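FMN reductase (NADPH) (Bacillus subtilis, PDB 3N2S) uses NADPH to reduce flavin mononucleotide, and also reduces nitroaromatic compounds, quinones and azo dyes, working as a homodimer. Local coordinates at residues Phe17-Leu22 / Lys72-Phe77. Residues are numbered along the deposited sequence; the frame is centred on the assembly and turned at random.
Sequences FTDQLL and KNGHFF
Lys72 reaches Phe17 with its ammonium group, and the pair illustrates how a loop can be fastened near the start of a strand by its own backbone: the two direct hydrogen bonds end on Phe17 O and Leu22 N, one met by a lysine ammonium and the other by a carbonyl. The lysine chain runs out extended and bends at its last torsion, which brings NZ to within 2.7 Å of Phe17 O, tilted 16° from the carbonyl plane. Its own carbonyl is used as well: one water donates to Lys72 O and accepts from Phe17 N, so both backbone polar atoms of Phe17 are engaged. Lys72 O also lies by the rim of the phenyl ring, near its plane, beside Phe17 CD2.

Asn73 offers its methylene to the same ring, CB standing 3.7 Å from Phe17 CD2, while its amide turns away to bond with Lys57 and the carbonyl of Tyr69. The two backbones come nearest at Gly74, whose CA lies 3.9 Å from Leu21 CA. Gly74 O accepts from Leu22 N at 2.9 Å in a hydrogen bond almost straight at the hydrogen (176°), though the donor is tilted 34° from the carbonyl plane. Two CA-H...O contacts accompany it, from Gly74 CA to Gln20 O and from Leu21 CA to Gly74 O, the latter using the same acceptor. Leu22 CG rests against Gly74 C and Gly74 O, both at 3.6 Å.

Gly74 and His75 both face Val163 of the neighbouring antiparallel strand, forming a classic beta bulge where strand 75-82 begins. Leu22 CD1 goes on to His75 CB, 3.8 Å away, while His75 directs NE2 to Tyr182 OH of the second subunit, linking this strand end to the dimer interface. The same leucine methyl, CD1, meets the edge of the Phe77 ring at CE2, 4.2 Å away. The loop before helix 24-35 is thus tied to an inner strand of the central sheet, in the alpha-beta-alpha sandwich of the FMN-dependent nitroreductase fold.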
# COMPACT_ATOMS: atom_id res chain seq x y z
N PHE A 17 -9.06 -15.38 17.01
CA PHE A 17 -10.42 -15.18 16.51
C PHE A 17 -11.36 -16.27 16.94
O PHE A 17 -10.91 -17.39 17.16
CB PHE A 17 -10.42 -15.14 14.97
CG PHE A 17 -9.61 -14.05 14.33
CD1 PHE A 17 -10.06 -12.73 14.33
CD2 PHE A 17 -8.42 -14.35 13.67
CE1 PHE A 17 -9.35 -11.72 13.66
CE2 PHE A 17 -7.68 -13.34 13.04
CZ PHE A 17 -8.16 -12.03 13.03
N THR A 18 -12.67 -15.98 16.97
CA THR A 18 -13.68 -17.01 17.26
C THR A 18 -13.89 -17.80 15.95
O THR A 18 -13.41 -17.35 14.90
CB THR A 18 -15.01 -16.38 17.67
OG1 THR A 18 -15.62 -15.78 16.52
CG2 THR A 18 -14.87 -15.38 18.83
N ASP A 19 -14.65 -18.90 15.99
CA ASP A 19 -14.93 -19.70 14.79
C ASP A 19 -16.07 -19.10 13.93
O ASP A 19 -16.42 -19.69 12.90
CB ASP A 19 -15.23 -21.17 15.18
CG ASP A 19 -16.39 -21.38 16.15
OD1 ASP A 19 -17.01 -20.38 16.58
OD2 ASP A 19 -16.64 -22.55 16.53
N GLN A 20 -16.64 -17.95 14.33
CA GLN A 20 -17.75 -17.31 13.60
C GLN A 20 -17.29 -16.78 12.24
O GLN A 20 -16.47 -15.86 12.19
CB GLN A 20 -18.39 -16.19 14.43
CG GLN A 20 -19.70 -15.67 13.82
CD GLN A 20 -20.31 -14.52 14.59
OE1 GLN A 20 -19.89 -14.17 15.69
NE2 GLN A 20 -21.32 -13.89 14.01
N LEU A 21 -17.83 -17.35 11.16
CA LEU A 21 -17.45 -16.93 9.81
C LEU A 21 -18.06 -15.58 9.45
O LEU A 21 -19.10 -15.19 10.00
CB LEU A 21 -17.82 -18.00 8.75
CG LEU A 21 -17.29 -19.44 8.94
CD1 LEU A 21 -17.97 -20.39 7.99
CD2 LEU A 21 -15.77 -19.52 8.78
N LEU A 22 -17.40 -14.85 8.54
CA LEU A 22 -17.93 -13.59 8.03
C LEU A 22 -19.13 -13.95 7.17
O LEU A 22 -19.12 -14.99 6.50
CB LEU A 22 -16.90 -12.86 7.16
CG LEU A 22 -15.60 -12.41 7.85
CD1 LEU A 22 -14.88 -11.38 6.98
CD2 LEU A 22 -15.85 -11.80 9.25
N LYS A 72 -7.90 -20.34 11.44
CA LYS A 72 -8.99 -19.98 12.37
C LYS A 72 -9.26 -18.50 12.33
O LYS A 72 -8.61 -17.73 13.06
CB LYS A 72 -8.68 -20.45 13.81
CG LYS A 72 -9.90 -20.41 14.73
CD LYS A 72 -9.54 -20.75 16.19
CE LYS A 72 -10.75 -21.12 17.01
NZ LYS A 72 -11.68 -19.99 17.19
N ASN A 73 -10.25 -18.11 11.52
CA ASN A 73 -10.69 -16.72 11.35
C ASN A 73 -12.08 -16.71 10.69
O ASN A 73 -12.62 -17.77 10.39
CB ASN A 73 -9.64 -15.91 10.52
CG ASN A 73 -9.32 -16.52 9.17
OD1 ASN A 73 -10.21 -16.97 8.45
ND2 ASN A 73 -8.04 -16.61 8.83
N GLY A 74 -12.63 -15.53 10.43
CA GLY A 74 -13.93 -15.37 9.79
C GLY A 74 -13.87 -15.53 8.28
O GLY A 74 -14.87 -15.90 7.65
N HIS A 75 -12.69 -15.21 7.69
CA HIS A 75 -12.37 -15.34 6.25
C HIS A 75 -10.90 -15.01 6.07
O HIS A 75 -10.37 -14.17 6.81
CB HIS A 75 -13.23 -14.38 5.39
CG HIS A 75 -13.39 -14.82 3.96
ND1 HIS A 75 -13.88 -16.08 3.64
CD2 HIS A 75 -13.16 -14.15 2.81
CE1 HIS A 75 -13.91 -16.14 2.32
NE2 HIS A 75 -13.50 -15.00 1.78
N PHE A 76 -10.25 -15.63 5.07
CA PHE A 76 -8.86 -15.33 4.76
C PHE A 76 -8.76 -14.77 3.34
O PHE A 76 -9.11 -15.46 2.39
CB PHE A 76 -7.93 -16.54 4.97
CG PHE A 76 -6.46 -16.22 4.86
CD1 PHE A 76 -5.84 -15.35 5.77
CD2 PHE A 76 -5.67 -16.78 3.85
CE1 PHE A 76 -4.48 -15.05 5.65
CE2 PHE A 76 -4.32 -16.49 3.75
CZ PHE A 76 -3.73 -15.64 4.65
N PHE A 77 -8.34 -13.51 3.22
CA PHE A 77 -8.19 -12.84 1.94
C PHE A 77 -6.73 -12.84 1.50
O PHE A 77 -5.85 -12.60 2.33
CB PHE A 77 -8.69 -11.38 2.01
CG PHE A 77 -10.15 -11.19 2.37
CD1 PHE A 77 -11.11 -11.05 1.38
CD2 PHE A 77 -10.54 -11.06 3.70
CE1 PHE A 77 -12.45 -10.80 1.71
CE2 PHE A 77 -11.89 -10.85 4.03
CZ PHE A 77 -12.83 -10.71 3.03
O HOH W 1 -7.61 -17.67 15.51